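Local coordinates for protein predicted acetyltransferase (Clostridium acetobutylicum, PDB 3MGD) that binds acetyl-CoA and is probably an acetyltransferase that passes the acetyl group to an acceptor, at residues Lys20-Leu23 / Ile24-Ile28; Met90-Pro94 / Thr95-Asn99. All blocks are in the same frame, centred on the assembly; numbering follows the deposited sequence.

In the fold
Contact 1 lies at the C-terminal end of helix 12-25 and contact 2 follows strand 83-92 into the loop that precedes helix 101-115; their centres are about 14 Å apart and both touch acetyl-CoA. A salt bridge ties them together, Asp25 OD2 of contact 1 lying 2.9 Å from Arg97 NH2 of contact 2. Nearer the thioester, the amide carbon CD of Gln22 packs 3.4 Å from the carbonyl oxygen O of Met90. The pantetheine arm thus meets the helix end through Gln22 and Glu26, while residues 90-99 follow it from the acetyl group to the pyrophosphate.

Contact 1. Residues Lys20-Leu23 / Ile24-Ile28; sequences KRQL and IDEGI. With ACO (acetyl coenzyme *a), chain C.
The C-terminal turn of helix 12-25 closes in a Schellman motif, and on its cofactor side Gln22 and Glu26, one turn apart, join side chains beside the pantetheine arm of acetyl-CoA. Gln22 NE2 donates to Glu26 OE2 over 2.8 Å in a bond that is close to straight (162°). The carboxylate oxygen lies almost in the amide plane and is approached nearly along its own C-O axis, with the two flat groups turned 30° from each other. Gln22 carries CG opposite its backbone N (chi1 175°) whereas Glu26 carries CG beside its own; with both chains extended beyond CG, they run side by side in the same direction. Glu26 OE2 also lies 3.3 Å from C2P of the cofactor, the carbon next to the thioester sulfur, and Glu26 CG is 3.6 Å from the amide oxygen O5P. Bonding to Gln22 would help fix the rotation of this carboxylate against the arm. On the neighbouring loop Ser126, which binds acetyl-CoA, touches Glu26.

In the backbone of the same turn, the helical bonds run from Ile24 N to Lys20 O, Asp25 N to Arg21 O and Glu26 N to Gln22 O. The motif then ends the helix: Gly27 takes up positive phi, a conformation that favours glycine, and Ile28 N reaches back to Leu23 O at 3.2 Å. That return brings Ile28 CD1 against Leu23 CD2 at 3.8 Å, an apolar contact between side chains that cross obliquely. Tyr77 of the second subunit packs on Leu23, Ile28 and Lys20, whose NZ forms a salt bridge with Asp35, placing this side of the turn at the dimer interface.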
loop_
_atom_site.group_PDB
_atom_site.type_symbol
_atom_site.label_atom_id
_atom_site.label_comp_id
_atom_site.label_asym_id
_atom_site.label_seq_id
_atom_site.Cartn_x
_atom_site.Cartn_y
_atom_site.Cartn_z
ATOM N N LYS A 20 17.600 -7.225 6.778
ATOM C CA LYS A 20 18.775 -6.646 6.123
ATOM C C LYS A 20 19.455 -7.661 5.203
ATOM O O LYS A 20 19.847 -7.340 4.076
ATOM C CB LYS A 20 19.778 -6.106 7.153
ATOM C CG LYS A 20 19.290 -4.900 7.948
ATOM C CD LYS A 20 20.394 -4.275 8.809
ATOM C CE LYS A 20 20.840 -5.193 9.912
ATOM N NZ LYS A 20 21.756 -4.507 10.903
ATOM N N ARG A 21 19.586 -8.884 5.696
ATOM C CA ARG A 21 20.218 -9.952 4.942
ATOM C C ARG A 21 19.473 -10.199 3.632
ATOM O O ARG A 21 20.083 -10.376 2.579
ATOM C CB ARG A 21 20.215 -11.211 5.792
ATOM C CG ARG A 21 21.136 -12.294 5.309
ATOM C CD ARG A 21 21.381 -13.243 6.448
ATOM N NE ARG A 21 21.344 -14.624 6.004
ATOM C CZ ARG A 21 20.861 -15.618 6.737
ATOM N NH1 ARG A 21 20.368 -15.385 7.951
ATOM N NH2 ARG A 21 20.861 -16.835 6.241
ATOM N N GLN A 22 18.144 -10.196 3.720
ATOM C CA GLN A 22 17.266 -10.381 2.570
ATOM C C GLN A 22 17.452 -9.281 1.534
ATOM O O GLN A 22 17.616 -9.551 0.353
ATOM C CB GLN A 22 15.824 -10.385 3.060
ATOM C CG GLN A 22 14.787 -10.445 1.954
ATOM C CD GLN A 22 13.465 -9.935 2.455
ATOM O OE1 GLN A 22 13.130 -10.121 3.632
ATOM N NE2 GLN A 22 12.685 -9.303 1.566
ATOM N N LEU A 23 17.446 -8.034 1.984
ATOM C CA LEU A 23 17.551 -6.909 1.069
ATOM C C LEU A 23 18.906 -6.912 0.378
ATOM O O LEU A 23 19.018 -6.606 -0.802
ATOM C CB LEU A 23 17.366 -5.601 1.832
ATOM C CG LEU A 23 15.989 -5.366 2.460
ATOM C CD1 LEU A 23 16.032 -4.124 3.319
ATOM C CD2 LEU A 23 14.879 -5.251 1.384
ATOM N N ILE A 24 19.950 -7.249 1.124
ATOM C CA ILE A 24 21.274 -7.274 0.535
ATOM C C ILE A 24 21.366 -8.392 -0.500
ATOM O O ILE A 24 21.932 -8.199 -1.562
ATOM C CB ILE A 24 22.349 -7.397 1.624
ATOM C CG1 ILE A 24 22.417 -6.078 2.399
ATOM C CG2 ILE A 24 23.708 -7.725 1.017
ATOM C CD1 ILE A 24 23.177 -6.190 3.730
ATOM N N ASP A 25 20.799 -9.549 -0.178
ATOM C CA ASP A 25 20.649 -10.660 -1.128
ATOM C C ASP A 25 19.924 -10.206 -2.411
ATOM O O ASP A 25 20.242 -10.669 -3.513
ATOM C CB ASP A 25 19.859 -11.792 -0.446
ATOM C CG ASP A 25 20.342 -13.180 -0.837
ATOM O OD1 ASP A 25 20.859 -13.341 -1.966
ATOM O OD2 ASP A 25 20.193 -14.115 -0.015
ATOM N N GLU A 26 18.955 -9.300 -2.271
ATOM C CA GLU A 26 18.215 -8.772 -3.426
ATOM C C GLU A 26 19.022 -7.783 -4.267
ATOM O O GLU A 26 18.577 -7.370 -5.340
ATOM C CB GLU A 26 16.904 -8.099 -2.979
ATOM C CG GLU A 26 15.873 -9.058 -2.384
ATOM C CD GLU A 26 14.658 -8.341 -1.822
ATOM O OE1 GLU A 26 14.278 -7.283 -2.369
ATOM O OE2 GLU A 26 14.083 -8.835 -0.830
ATOM N N GLY A 27 20.184 -7.368 -3.764
ATOM C CA GLY A 27 21.068 -6.495 -4.526
ATOM C C GLY A 27 21.062 -5.040 -4.092
ATOM O O GLY A 27 21.701 -4.194 -4.715
ATOM N N ILE A 28 20.338 -4.733 -3.023
ATOM C CA ILE A 28 20.233 -3.346 -2.583
ATOM C C ILE A 28 21.532 -2.897 -1.906
ATOM O O ILE A 28 22.240 -3.704 -1.289
ATOM C CB ILE A 28 18.973 -3.124 -1.708
ATOM C CG1 ILE A 28 17.726 -3.429 -2.550
ATOM C CG2 ILE A 28 18.904 -1.694 -1.196
ATOM C CD1 ILE A 28 16.487 -3.773 -1.754
HETATM N N1A ACO C . 7.820 -29.312 -7.181
HETATM C C2A ACO C . 8.612 -28.776 -8.201
HETATM N N3A ACO C . 9.293 -27.551 -8.004
HETATM C C4A ACO C . 9.158 -26.855 -6.735
HETATM C C5A ACO C . 8.347 -27.403 -5.689
HETATM C C6A ACO C . 7.679 -28.604 -5.886
HETATM N N6A ACO C . 6.860 -29.154 -4.825
HETATM N N7A ACO C . 8.400 -26.515 -4.559
HETATM C C8A ACO C . 9.222 -25.450 -4.898
HETATM N N9A ACO C . 9.683 -25.641 -6.264
HETATM C C1B ACO C . 10.659 -24.785 -6.916
HETATM C C2B ACO C . 9.775 -23.780 -7.673
HETATM O O2B ACO C . 8.845 -24.189 -8.623
HETATM C C3B ACO C . 10.768 -22.691 -8.012
HETATM O O3B ACO C . 11.531 -22.812 -9.191
HETATM P P3B ACO C . 11.093 -22.171 -10.582
HETATM O O7A ACO C . 11.849 -22.943 -11.718
HETATM O O8A ACO C . 11.486 -20.678 -10.618
HETATM O O9A ACO C . 9.597 -22.302 -10.780
HETATM C C4B ACO C . 11.562 -22.610 -6.662
HETATM O O4B ACO C . 11.670 -24.019 -6.242
HETATM C C5B ACO C . 11.274 -21.599 -5.571
HETATM O O5B ACO C . 10.084 -21.898 -4.883
HETATM P P1A ACO C . 10.081 -22.064 -3.311
HETATM O O1A ACO C . 10.929 -23.259 -2.849
HETATM O O2A ACO C . 8.625 -22.164 -2.866
HETATM O O3A ACO C . 10.693 -20.716 -2.768
HETATM P P2A ACO C . 11.998 -20.617 -1.859
HETATM O O4A ACO C . 13.297 -21.062 -2.612
HETATM O O5A ACO C . 11.799 -21.323 -0.547
HETATM O O6A ACO C . 12.126 -19.098 -1.461
HETATM C CBP ACO C . 12.577 -16.781 -2.034
HETATM C CCP ACO C . 11.958 -18.111 -2.440
HETATM C CDP ACO C . 12.167 -15.689 -3.009
HETATM C CEP ACO C . 12.115 -16.474 -0.648
HETATM C CAP ACO C . 14.134 -16.934 -2.074
HETATM O OAP ACO C . 14.603 -17.197 -3.354
HETATM C C9P ACO C . 14.899 -15.838 -1.374
HETATM O O9P ACO C . 15.011 -15.784 -0.149
HETATM N N8P ACO C . 15.521 -14.845 -2.224
HETATM C C7P ACO C . 16.225 -13.703 -1.643
HETATM C C6P ACO C . 15.305 -12.796 -0.911
HETATM C C5P ACO C . 14.085 -12.464 -1.743
HETATM O O5P ACO C . 14.201 -12.158 -2.930
HETATM N N4P ACO C . 12.813 -12.570 -1.115
HETATM C C3P ACO C . 11.617 -12.048 -1.729
HETATM C C2P ACO C . 11.406 -10.558 -1.635
HETATM S S1P ACO C . 9.845 -10.000 -2.271
HETATM C C ACO C . 8.618 -10.161 -1.134
HETATM O O ACO C . 8.876 -10.598 -0.022
HETATM C CH3 ACO C . 7.217 -9.904 -1.531
#

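Contact 2. Residues Met90-Pro94 / Thr95-Asn99; sequences MYTEP and TSRGN. With ACO (acetyl coenzyme *a), chain C.
Arg97 reaches back along its own loop to Thr92, threading between Pro94 and acetyl-CoA. Its CB lies 3.2 Å from the pyrophosphate oxygen O4A, and CG remains near that oxygen while also touching Thr92 CG2. From CG to NE the chain is extended (chi2 172°, chi3 -166°), carrying CD past Pro94 CA and the pantetheine hydroxyl OAP. NE then donates to Thr92 O at 2.7 Å, with the acceptor only 5° out of the guanidinium plane; NH2 adds a weak bond to the same oxygen. One guanidinium face is covered by Pro94 CG, 3.5 Å above it, and the opposite face by cofactor C9P. NH2, which also pairs with Asp25, meets Tyr91 CE1 at 3.4 Å, ring and guanidinium almost perpendicular.

Around this arginine the backbone grips the cofactor: Met90 O accepts from N4P, Thr92 N donates to O9P at 2.9 Å, and Gly98 N donates to O4A. A strand pairing with pantetheine, followed by a pyrophosphate-binding loop of signature Arg/Gln-x-x-Gly-x-Gly/Ala, begun here by Arg97, whose backbone amides, Gly98 N and Gly100 N among them, bond the cofactor, is the acetyl-CoA site characteristic of the GNAT fold.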
loop_
_atom_site.group_PDB
_atom_site.type_symbol
_atom_site.label_atom_id
_atom_site.label_comp_id
_atom_site.label_asym_id
_atom_site.label_seq_id
_atom_site.Cartn_x
_atom_site.Cartn_y
_atom_site.Cartn_z
HETATM N N MSE A 90 9.977 -11.871 2.900
HETATM C CA MSE A 90 10.161 -13.272 2.586
HETATM C C MSE A 90 11.621 -13.585 2.275
HETATM O O MSE A 90 12.265 -12.945 1.446
HETATM C CB MSE A 90 9.234 -13.714 1.463
HETATM C CG MSE A 90 7.755 -13.608 1.896
HETATM SE SE MSE A 90 6.612 -14.476 0.618
HETATM C CE MSE A 90 7.214 -16.319 0.865
ATOM N N TYR A 91 12.131 -14.591 2.959
ATOM C CA TYR A 91 13.526 -14.978 2.799
ATOM C C TYR A 91 13.619 -16.455 3.121
ATOM O O TYR A 91 13.024 -16.927 4.089
ATOM C CB TYR A 91 14.435 -14.155 3.723
ATOM C CG TYR A 91 15.901 -14.516 3.539
ATOM C CD1 TYR A 91 16.649 -13.952 2.517
ATOM C CD2 TYR A 91 16.514 -15.438 4.367
ATOM C CE1 TYR A 91 18.002 -14.296 2.331
ATOM C CE2 TYR A 91 17.849 -15.792 4.188
ATOM C CZ TYR A 91 18.588 -15.221 3.176
ATOM O OH TYR A 91 19.922 -15.592 3.020
ATOM N N THR A 92 14.304 -17.196 2.260
ATOM C CA THR A 92 14.649 -18.571 2.559
ATOM C C THR A 92 16.179 -18.713 2.456
ATOM O O THR A 92 16.786 -18.227 1.496
ATOM C CB THR A 92 14.000 -19.566 1.567
ATOM O OG1 THR A 92 12.574 -19.511 1.674
ATOM C CG2 THR A 92 14.487 -21.009 1.876
ATOM N N GLU A 93 16.785 -19.367 3.447
ATOM C CA GLU A 93 18.218 -19.663 3.439
ATOM C C GLU A 93 18.582 -20.284 2.096
ATOM O O GLU A 93 17.887 -21.190 1.635
ATOM C CB GLU A 93 18.540 -20.645 4.577
ATOM C CG GLU A 93 20.011 -21.003 4.711
ATOM C CD GLU A 93 20.858 -19.826 5.165
ATOM O OE1 GLU A 93 20.483 -19.170 6.159
ATOM O OE2 GLU A 93 21.899 -19.564 4.531
ATOM N N PRO A 94 19.651 -19.783 1.441
ATOM C CA PRO A 94 19.975 -20.258 0.090
ATOM C C PRO A 94 20.079 -21.779 -0.075
ATOM O O PRO A 94 19.529 -22.302 -1.040
ATOM C CB PRO A 94 21.302 -19.563 -0.212
ATOM C CG PRO A 94 21.174 -18.257 0.530
ATOM C CD PRO A 94 20.463 -18.614 1.817
ATOM N N THR A 95 20.747 -22.476 0.839
ATOM C CA THR A 95 20.872 -23.923 0.701
ATOM C C THR A 95 19.534 -24.638 0.903
ATOM O O THR A 95 19.416 -25.830 0.620
ATOM C CB THR A 95 21.936 -24.506 1.658
ATOM O OG1 THR A 95 21.574 -24.212 3.007
ATOM C CG2 THR A 95 23.315 -23.900 1.362
ATOM N N SER A 96 18.525 -23.909 1.383
ATOM C CA SER A 96 17.199 -24.479 1.598
ATOM C C SER A 96 16.192 -24.099 0.504
ATOM O O SER A 96 15.036 -24.510 0.553
ATOM C CB SER A 96 16.639 -24.040 2.958
ATOM O OG SER A 96 17.273 -24.705 4.034
ATOM N N ARG A 97 16.626 -23.314 -0.475
ATOM C CA ARG A 97 15.727 -22.882 -1.541
ATOM C C ARG A 97 15.302 -24.007 -2.485
ATOM O O ARG A 97 15.949 -25.051 -2.550
ATOM C CB ARG A 97 16.368 -21.730 -2.311
ATOM C CG ARG A 97 16.410 -20.461 -1.480
ATOM C CD ARG A 97 17.204 -19.332 -2.129
ATOM N NE ARG A 97 17.459 -18.291 -1.132
ATOM C CZ ARG A 97 18.199 -17.208 -1.326
ATOM N NH1 ARG A 97 18.774 -16.997 -2.500
ATOM N NH2 ARG A 97 18.356 -16.333 -0.341
ATOM N N GLY A 98 14.209 -23.790 -3.209
ATOM C CA GLY A 98 13.703 -24.773 -4.159
ATOM C C GLY A 98 13.049 -26.007 -3.554
ATOM O O GLY A 98 12.868 -27.018 -4.238
ATOM N N ASN A 99 12.707 -25.935 -2.270
ATOM C CA ASN A 99 12.038 -27.046 -1.609
ATOM C C ASN A 99 10.562 -26.751 -1.334
ATOM O O ASN A 99 9.843 -27.582 -0.781
ATOM C CB ASN A 99 12.785 -27.447 -0.334
ATOM C CG ASN A 99 14.100 -28.168 -0.635
ATOM O OD1 ASN A 99 14.116 -29.145 -1.375
ATOM N ND2 ASN A 99 15.202 -27.693 -0.048
HETATM N N1A ACO C . 7.820 -29.312 -7.181
HETATM C C2A ACO C . 8.612 -28.776 -8.201
HETATM N N3A ACO C . 9.293 -27.551 -8.004
HETATM C C4A ACO C . 9.158 -26.855 -6.735
HETATM C C5A ACO C . 8.347 -27.403 -5.689
HETATM C C6A ACO C . 7.679 -28.604 -5.886
HETATM N N6A ACO C . 6.860 -29.154 -4.825
HETATM N N7A ACO C . 8.400 -26.515 -4.559
HETATM C C8A ACO C . 9.222 -25.450 -4.898
HETATM N N9A ACO C . 9.683 -25.641 -6.264
HETATM C C1B ACO C . 10.659 -24.785 -6.916
HETATM C C2B ACO C . 9.775 -23.780 -7.673
HETATM O O2B ACO C . 8.845 -24.189 -8.623
HETATM C C3B ACO C . 10.768 -22.691 -8.012
HETATM O O3B ACO C . 11.531 -22.812 -9.191
HETATM P P3B ACO C . 11.093 -22.171 -10.582
HETATM O O7A ACO C . 11.849 -22.943 -11.718
HETATM O O8A ACO C . 11.486 -20.678 -10.618
HETATM O O9A ACO C . 9.597 -22.302 -10.780
HETATM C C4B ACO C . 11.562 -22.610 -6.662
HETATM O O4B ACO C . 11.670 -24.019 -6.242
HETATM C C5B ACO C . 11.274 -21.599 -5.571
HETATM O O5B ACO C . 10.084 -21.898 -4.883
HETATM P P1A ACO C . 10.081 -22.064 -3.311
HETATM O O1A ACO C . 10.929 -23.259 -2.849
HETATM O O2A ACO C . 8.625 -22.164 -2.866
HETATM O O3A ACO C . 10.693 -20.716 -2.768
HETATM P P2A ACO C . 11.998 -20.617 -1.859
HETATM O O4A ACO C . 13.297 -21.062 -2.612
HETATM O O5A ACO C . 11.799 -21.323 -0.547
HETATM O O6A ACO C . 12.126 -19.098 -1.461
HETATM C CBP ACO C . 12.577 -16.781 -2.034
HETATM C CCP ACO C . 11.958 -18.111 -2.440
HETATM C CDP ACO C . 12.167 -15.689 -3.009
HETATM C CEP ACO C . 12.115 -16.474 -0.648
HETATM C CAP ACO C . 14.134 -16.934 -2.074
HETATM O OAP ACO C . 14.603 -17.197 -3.354
HETATM C C9P ACO C . 14.899 -15.838 -1.374
HETATM O O9P ACO C . 15.011 -15.784 -0.149
HETATM N N8P ACO C . 15.521 -14.845 -2.224
HETATM C C7P ACO C . 16.225 -13.703 -1.643
HETATM C C6P ACO C . 15.305 -12.796 -0.911
HETATM C C5P ACO C . 14.085 -12.464 -1.743
HETATM O O5P ACO C . 14.201 -12.158 -2.930
HETATM N N4P ACO C . 12.813 -12.570 -1.115
HETATM C C3P ACO C . 11.617 -12.048 -1.729
HETATM C C2P ACO C . 11.406 -10.558 -1.635
HETATM S S1P ACO C . 9.845 -10.000 -2.271
HETATM C C ACO C . 8.618 -10.161 -1.134
HETATM O O ACO C . 8.876 -10.598 -0.022
HETATM C CH3 ACO C . 7.217 -9.904 -1.531
HETATM O O HOH W 1 22.260 -21.251 2.555
#